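Local coordinates for protein ERPC (Borrelia burgdorferi, PDB 4BXM) that is an outer surface lipoprotein that probably acquires the host complement regulator factor H, which would blunt complement attack, at residues N80-I83 with K84-E88; L148-D151 with L152-N155. One frame throughout, in Å; residues are numbered along the deposited sequence.

Interaction 1. Residues N80-I83 with K84-E88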
ATOM      1  N   ASN A  80       4.848  11.404  -9.709  1.00 23.57           N
ATOM      2  CA  ASN A  80       5.876  10.779 -10.559  1.00 25.21           C
ATOM      3  C   ASN A  80       6.855   9.836  -9.808  1.00 26.06           C
ATOM      4  O   ASN A  80       7.131   8.750 -10.263  1.00 23.04           O
ATOM      5  CB  ASN A  80       6.638  11.851 -11.348  1.00 26.80           C
ATOM      6  CG  ASN A  80       5.784  12.485 -12.448  1.00 33.84           C
ATOM      7  OD1 ASN A  80       4.777  11.935 -12.902  1.00 35.66           O
ATOM      8  ND2 ASN A  80       6.175  13.675 -12.871  1.00 38.64           N
ATOM      9  N   ASN A  81       7.233  10.185  -8.570  1.00 23.82           N
ATOM     10  CA  ASN A  81       7.997   9.285  -7.741  1.00 23.56           C
ATOM     11  C   ASN A  81       7.155   8.032  -7.448  1.00 21.62           C
ATOM     12  O   ASN A  81       7.651   6.905  -7.430  1.00 24.78           O
ATOM     13  CB  ASN A  81       8.370   9.957  -6.363  1.00 25.74           C
ATOM     14  CG  ASN A  81       9.309  11.151  -6.489  1.00 27.66           C
ATOM     15  OD1 ASN A  81       9.408  11.994  -5.587  1.00 33.08           O
ATOM     16  ND2 ASN A  81      10.006  11.236  -7.594  1.00 26.32           N
ATOM     17  N   PHE A  82       5.898   8.201  -7.124  1.00 20.88           N
ATOM     18  CA  PHE A  82       5.111   7.018  -6.790  1.00 19.20           C
ATOM     19  C   PHE A  82       5.013   6.045  -7.992  1.00 18.59           C
ATOM     20  O   PHE A  82       5.171   4.870  -7.866  1.00 20.68           O
ATOM     21  CB  PHE A  82       3.728   7.460  -6.357  1.00 19.14           C
ATOM     22  CG  PHE A  82       2.748   6.330  -6.137  1.00 18.97           C
ATOM     23  CD1 PHE A  82       2.714   5.659  -4.928  1.00 20.48           C
ATOM     24  CD2 PHE A  82       1.880   5.960  -7.131  1.00 21.20           C
ATOM     25  CE1 PHE A  82       1.841   4.631  -4.734  1.00 22.50           C
ATOM     26  CE2 PHE A  82       0.960   4.948  -6.952  1.00 23.90           C
ATOM     27  CZ  PHE A  82       0.903   4.304  -5.748  1.00 23.74           C
ATOM     28  N   ILE A  83       4.785   6.563  -9.167  1.00 23.23           N
ATOM     29  CA  ILE A  83       4.674   5.719 -10.393  1.00 26.84           C
ATOM     30  C   ILE A  83       5.978   4.981 -10.616  1.00 24.16           C
ATOM     31  O   ILE A  83       5.947   3.807 -10.759  1.00 22.64           O
ATOM     32  CB  ILE A  83       4.363   6.522 -11.662  1.00 25.91           C
ATOM     33  CG1 ILE A  83       3.020   7.265 -11.560  1.00 31.13           C
ATOM     34  CG2 ILE A  83       4.453   5.631 -12.935  1.00 26.89           C
ATOM     35  CD1 ILE A  83       1.895   6.418 -11.131  1.00 32.93           C
ATOM     36  N   LYS A  84       7.097   5.717 -10.624  1.00 25.55           N
ATOM     37  CA  LYS A  84       8.378   5.107 -10.838  1.00 27.74           C
ATOM     38  C   LYS A  84       8.628   4.046  -9.749  1.00 28.02           C
ATOM     39  O   LYS A  84       8.965   2.864 -10.055  1.00 25.05           O
ATOM     40  CB  LYS A  84       9.492   6.154 -10.876  1.00 31.26           C
ATOM     41  CG  LYS A  84      10.863   5.529 -10.770  1.00 38.92           C
ATOM     42  CD  LYS A  84      11.967   6.574 -10.779  1.00 45.11           C
ATOM     43  CE  LYS A  84      13.357   5.901 -10.818  1.00 49.68           C
ATOM     44  NZ  LYS A  84      13.498   4.830  -9.745  1.00 50.72           N
ATOM     45  N   ALA A  85       8.415   4.433  -8.476  1.00 25.95           N
ATOM     46  CA  ALA A  85       8.679   3.518  -7.354  1.00 22.61           C
ATOM     47  C   ALA A  85       7.887   2.255  -7.452  1.00 23.07           C
ATOM     48  O   ALA A  85       8.364   1.144  -7.046  1.00 26.07           O
ATOM     49  CB  ALA A  85       8.289   4.160  -6.045  1.00 22.73           C
ATOM     50  N   MET A  86       6.627   2.396  -7.882  1.00 20.36           N
ATOM     51  CA  MET A  86       5.740   1.244  -7.905  1.00 21.18           C
ATOM     52  C   MET A  86       5.861   0.336  -9.166  1.00 24.85           C
ATOM     53  O   MET A  86       5.186  -0.691  -9.267  1.00 23.29           O
ATOM     54  CB  MET A  86       4.273   1.697  -7.772  1.00 21.73           C
ATOM     55  CG  MET A  86       3.940   2.323  -6.462  1.00 23.79           C
ATOM     56  SD  MET A  86       4.232   1.361  -4.935  1.00 26.44           S
ATOM     57  CE  MET A  86       2.814   0.292  -4.884  1.00 29.62           C
ATOM     58  N   THR A  87       6.668   0.733 -10.119  1.00 24.40           N
ATOM     59  CA  THR A  87       6.873  -0.048 -11.316  1.00 28.08           C
ATOM     60  C   THR A  87       8.347  -0.451 -11.540  1.00 32.75           C
ATOM     61  O   THR A  87       8.583  -1.525 -12.132  1.00 29.15           O
ATOM     62  CB  THR A  87       6.417   0.729 -12.557  1.00 28.14           C
ATOM     63  OG1 THR A  87       7.151   1.942 -12.658  1.00 25.42           O
ATOM     64  CG2 THR A  87       4.923   1.008 -12.459  1.00 29.67           C
ATOM     65  N   GLU A  88       9.274   0.348 -10.985  1.00 31.81           N
ATOM     66  CA  GLU A  88      10.687   0.125 -11.063  1.00 31.26           C
ATOM     67  C   GLU A  88      11.398  -0.017  -9.743  1.00 32.45           C
ATOM     68  O   GLU A  88      12.593  -0.352  -9.806  1.00 30.11           O
ATOM     69  CB  GLU A  88      11.392   1.263 -11.794  1.00 31.90           C
ATOM     70  CG  GLU A  88      10.805   1.626 -13.157  1.00 39.63           C
ATOM     71  CD  GLU A  88      11.505   2.833 -13.731  1.00 40.41           C
ATOM     72  OE1 GLU A  88      12.654   3.066 -13.305  1.00 48.61           O
ATOM     73  OE2 GLU A  88      10.908   3.557 -14.549  1.00 40.25           O
TER

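Interaction 2. Residues L148-D151 with L152-N155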
ATOM      1  N   LEU A 148       1.911  -7.729  -6.478  1.00 25.45           N
ATOM      2  CA  LEU A 148       2.448  -8.215  -7.740  1.00 27.02           C
ATOM      3  C   LEU A 148       2.894  -7.124  -8.710  1.00 24.91           C
ATOM      4  O   LEU A 148       2.196  -6.196  -9.053  1.00 26.25           O
ATOM      5  CB  LEU A 148       1.426  -9.167  -8.412  1.00 32.18           C
ATOM      6  CG  LEU A 148       1.926 -10.092  -9.512  1.00 39.15           C
ATOM      7  CD1 LEU A 148       2.993 -11.065  -8.984  1.00 41.82           C
ATOM      8  CD2 LEU A 148       0.723 -10.863 -10.054  1.00 38.28           C
ATOM      9  N   LEU A 149       4.098  -7.244  -9.185  1.00 26.35           N
ATOM     10  CA  LEU A 149       4.687  -6.207  -9.990  1.00 29.56           C
ATOM     11  C   LEU A 149       3.947  -5.980 -11.296  1.00 35.31           C
ATOM     12  O   LEU A 149       3.812  -4.823 -11.756  1.00 26.05           O
ATOM     13  CB  LEU A 149       6.159  -6.539 -10.259  1.00 31.91           C
ATOM     14  CG  LEU A 149       6.803  -5.616 -11.297  1.00 32.70           C
ATOM     15  CD1 LEU A 149       6.824  -4.166 -10.858  1.00 32.63           C
ATOM     16  CD2 LEU A 149       8.199  -6.123 -11.541  1.00 33.50           C
ATOM     17  N   GLU A 150       3.435  -7.075 -11.886  1.00 37.53           N
ATOM     18  CA  GLU A 150       2.731  -6.965 -13.170  1.00 38.24           C
ATOM     19  C   GLU A 150       1.421  -6.298 -13.042  1.00 34.17           C
ATOM     20  O   GLU A 150       1.079  -5.545 -13.900  1.00 34.94           O
ATOM     21  CB  GLU A 150       2.546  -8.341 -13.822  1.00 43.82           C
ATOM     22  CG  GLU A 150       3.755  -8.621 -14.727  1.00 52.86           C
ATOM     23  CD  GLU A 150       3.896  -7.550 -15.820  1.00 57.61           C
ATOM     24  OE1 GLU A 150       2.860  -7.276 -16.480  1.00 47.53           O
ATOM     25  OE2 GLU A 150       5.006  -6.972 -15.998  1.00 56.09           O
ATOM     26  N   ASP A 151       0.716  -6.568 -11.952  1.00 34.47           N
ATOM     27  CA  ASP A 151      -0.543  -5.864 -11.611  1.00 37.33           C
ATOM     28  C   ASP A 151      -0.407  -4.349 -11.587  1.00 37.23           C
ATOM     29  O   ASP A 151      -1.298  -3.663 -12.076  1.00 35.39           O
ATOM     30  CB  ASP A 151      -1.079  -6.286 -10.255  1.00 37.73           C
ATOM     31  CG  ASP A 151      -1.694  -7.654 -10.266  1.00 46.82           C
ATOM     32  OD1 ASP A 151      -2.025  -8.091 -11.399  1.00 49.59           O
ATOM     33  OD2 ASP A 151      -1.846  -8.263  -9.141  1.00 48.21           O
ATOM     34  N   LEU A 152       0.703  -3.850 -11.004  1.00 34.10           N
ATOM     35  CA  LEU A 152       0.981  -2.420 -10.907  1.00 30.56           C
ATOM     36  C   LEU A 152       1.369  -1.839 -12.253  1.00 31.11           C
ATOM     37  O   LEU A 152       0.863  -0.792 -12.653  1.00 28.97           O
ATOM     38  CB  LEU A 152       2.095  -2.163  -9.852  1.00 28.71           C
ATOM     39  CG  LEU A 152       1.694  -2.386  -8.389  1.00 25.83           C
ATOM     40  CD1 LEU A 152       2.895  -2.526  -7.452  1.00 30.13           C
ATOM     41  CD2 LEU A 152       0.802  -1.232  -7.920  1.00 25.37           C
ATOM     42  N   LYS A 153       2.288  -2.498 -12.950  1.00 33.18           N
ATOM     43  CA  LYS A 153       2.753  -2.050 -14.266  1.00 34.15           C
ATOM     44  C   LYS A 153       1.600  -1.906 -15.277  1.00 32.09           C
ATOM     45  O   LYS A 153       1.568  -0.940 -16.023  1.00 38.07           O
ATOM     46  CB  LYS A 153       3.770  -3.016 -14.884  1.00 36.00           C
ATOM     47  CG  LYS A 153       5.161  -2.950 -14.290  1.00 41.06           C
ATOM     48  CD  LYS A 153       6.185  -3.591 -15.250  1.00 46.49           C
ATOM     49  CE  LYS A 153       7.312  -2.640 -15.657  1.00 48.53           C
ATOM     50  NZ  LYS A 153       8.512  -3.304 -16.319  1.00 46.88           N
ATOM     51  N   LYS A 154       0.693  -2.863 -15.305  1.00 32.77           N
ATOM     52  CA  LYS A 154      -0.408  -2.765 -16.210  1.00 37.54           C
ATOM     53  C   LYS A 154      -1.387  -1.630 -15.913  1.00 37.33           C
ATOM     54  O   LYS A 154      -1.991  -1.143 -16.797  1.00 42.54           O
ATOM     55  CB  LYS A 154      -1.113  -4.101 -16.395  1.00 37.66           C
ATOM     56  CG  LYS A 154      -1.937  -4.646 -15.262  1.00 46.06           C
ATOM     57  CD  LYS A 154      -2.700  -5.860 -15.795  1.00 49.97           C
ATOM     58  CE  LYS A 154      -3.351  -6.708 -14.696  1.00 54.59           C
ATOM     59  NZ  LYS A 154      -4.761  -6.254 -14.453  1.00 55.74           N
ATOM     60  N   ASN A 155      -1.503  -1.179 -14.683  1.00 36.94           N
ATOM     61  CA  ASN A 155      -2.461  -0.142 -14.330  1.00 33.93           C
ATOM     62  C   ASN A 155      -1.853   1.207 -14.283  1.00 38.64           C
ATOM     63  O   ASN A 155      -2.538   2.209 -14.434  1.00 44.72           O
ATOM     64  CB  ASN A 155      -3.039  -0.456 -12.982  1.00 33.43           C
ATOM     65  CG  ASN A 155      -4.063  -1.518 -13.063  1.00 33.48           C
ATOM     66  OD1 ASN A 155      -5.115  -1.267 -13.670  1.00 36.75           O
ATOM     67  ND2 ASN A 155      -3.843  -2.672 -12.409  1.00 28.60           N
TER

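Interaction 1. Residues N80-I83 with K84-E88
Met86 lies over one face of the Phe82 ring, one helical turn further along the chain. Its CG makes the touch: Met86 CG stands 3.7 Å from the centroid of the Phe82 ring, 16° off the ring normal and displaced a little toward the rim on the CE1 side, a CH-pi contact. The sulfur follows at an oblique angle, with SD 4.7 Å from the centroid of the Phe82 ring, which makes the pair a Met-aromatic contact as well. Phe82 reaches this place because its CG is anti to the backbone N (chi1 173°), while the Met86 chain folds at both chi2 and chi3. Elsewhere Phe82 meets Phe92 edge-to-face and packs on Phe72 and Leu74, which places the ring on the sheet side of the helix, against strands 67-74 and 90-93.

Backbone bonds tie the same turn together. The amide N of Ala85 donates to Asn81 O at 2.8 Å, and Met86 N to Phe82 O at 2.9 Å. Near the C-terminal end a side chain joins in: Thr87 OG1 donates to Ile83 O over 2.9 Å, arriving 31° out of the carbonyl plane. Lys84 O accepts from both Thr87 N and Glu88 N, as the helix finishes. The arrangement is an i to i+4 Met-aromatic pair on the buried side of an amphipathic helix packed against an antiparallel beta-sheet.

Interaction 2. Residues L148-D151 with L152-N155
Asn155 turns its side-chain amide back onto Asp151 O, one turn earlier in the short C-terminal alpha-helix that follows strand 142-148. The donor is ND2, 2.8 Å from Asp151 O; the bond is short but bent, with an N-H...O angle of 143°, and the oxygen lies 25° out of the amide plane of Asn155. With CG anti to its carbonyl carbon (chi1 -78°), the amide is placed beside the preceding turn.

The other carbonyls of the first turn are taken up by backbone amides. Leu149 O accepts from Lys153 N at 3.0 Å and Glu150 O from Lys154 N at 3.1 Å, both nearly straight. Leu148, at the N-cap position, gives its O to Leu152 N in a weak bond. The backbone of Asn155 is bonded at both ends, its N donating to Leu152 O at 3.1 Å and its O accepting from Lys157 NZ. Leu149 also has backbone hydrogen bonding to Glu126, which ties the start of the helix to strand 125-134.

Along the exposed side the charged chains run close without forming salt bridges. Glu150 OE2 approaches the aliphatic CD of Lys153 at 3.7 Å, the two chains crossing at a slant. Asp151 and Lys154 lie side by side and point the same way; the opposite charges probably attract weakly at this separation. Leu152 packs on Ile128 of strand 125-134, while Asp151 touches Val24 and Asn155 touches Phe22 of strand 21-29. The aliphatic part of Lys153 also leans on Leu149, where CD1 of Leu149 comes to 4.0 Å from CG of Lys153. On the neighbouring flank, OD1 of Asp151 lies 3.8 Å from CE of Lys154 and 4.5 Å from its NZ.

Overall arrangement
Interactions 1 and 2 belong to the two helices 79-88 and 149-156, far apart in sequence but with contact centres about 11 Å apart, each centre about 13 Å from the centre of the chain. They meet where the first helix ends, by carbonyl-to-methyl packing: Thr87 O lies 3.4 Å from Leu149 CD1, and Met86 O is 3.5 Å from Leu152 CD1. The side chain of Met86, which covers Phe82 in interaction 1, also packs on Leu152 of interaction 2 and on Leu156, while Ile83 touches Leu156 as well. These side-chain contacts form an apolar seam between the helices, and both helices pack against strands of the one long antiparallel sheet.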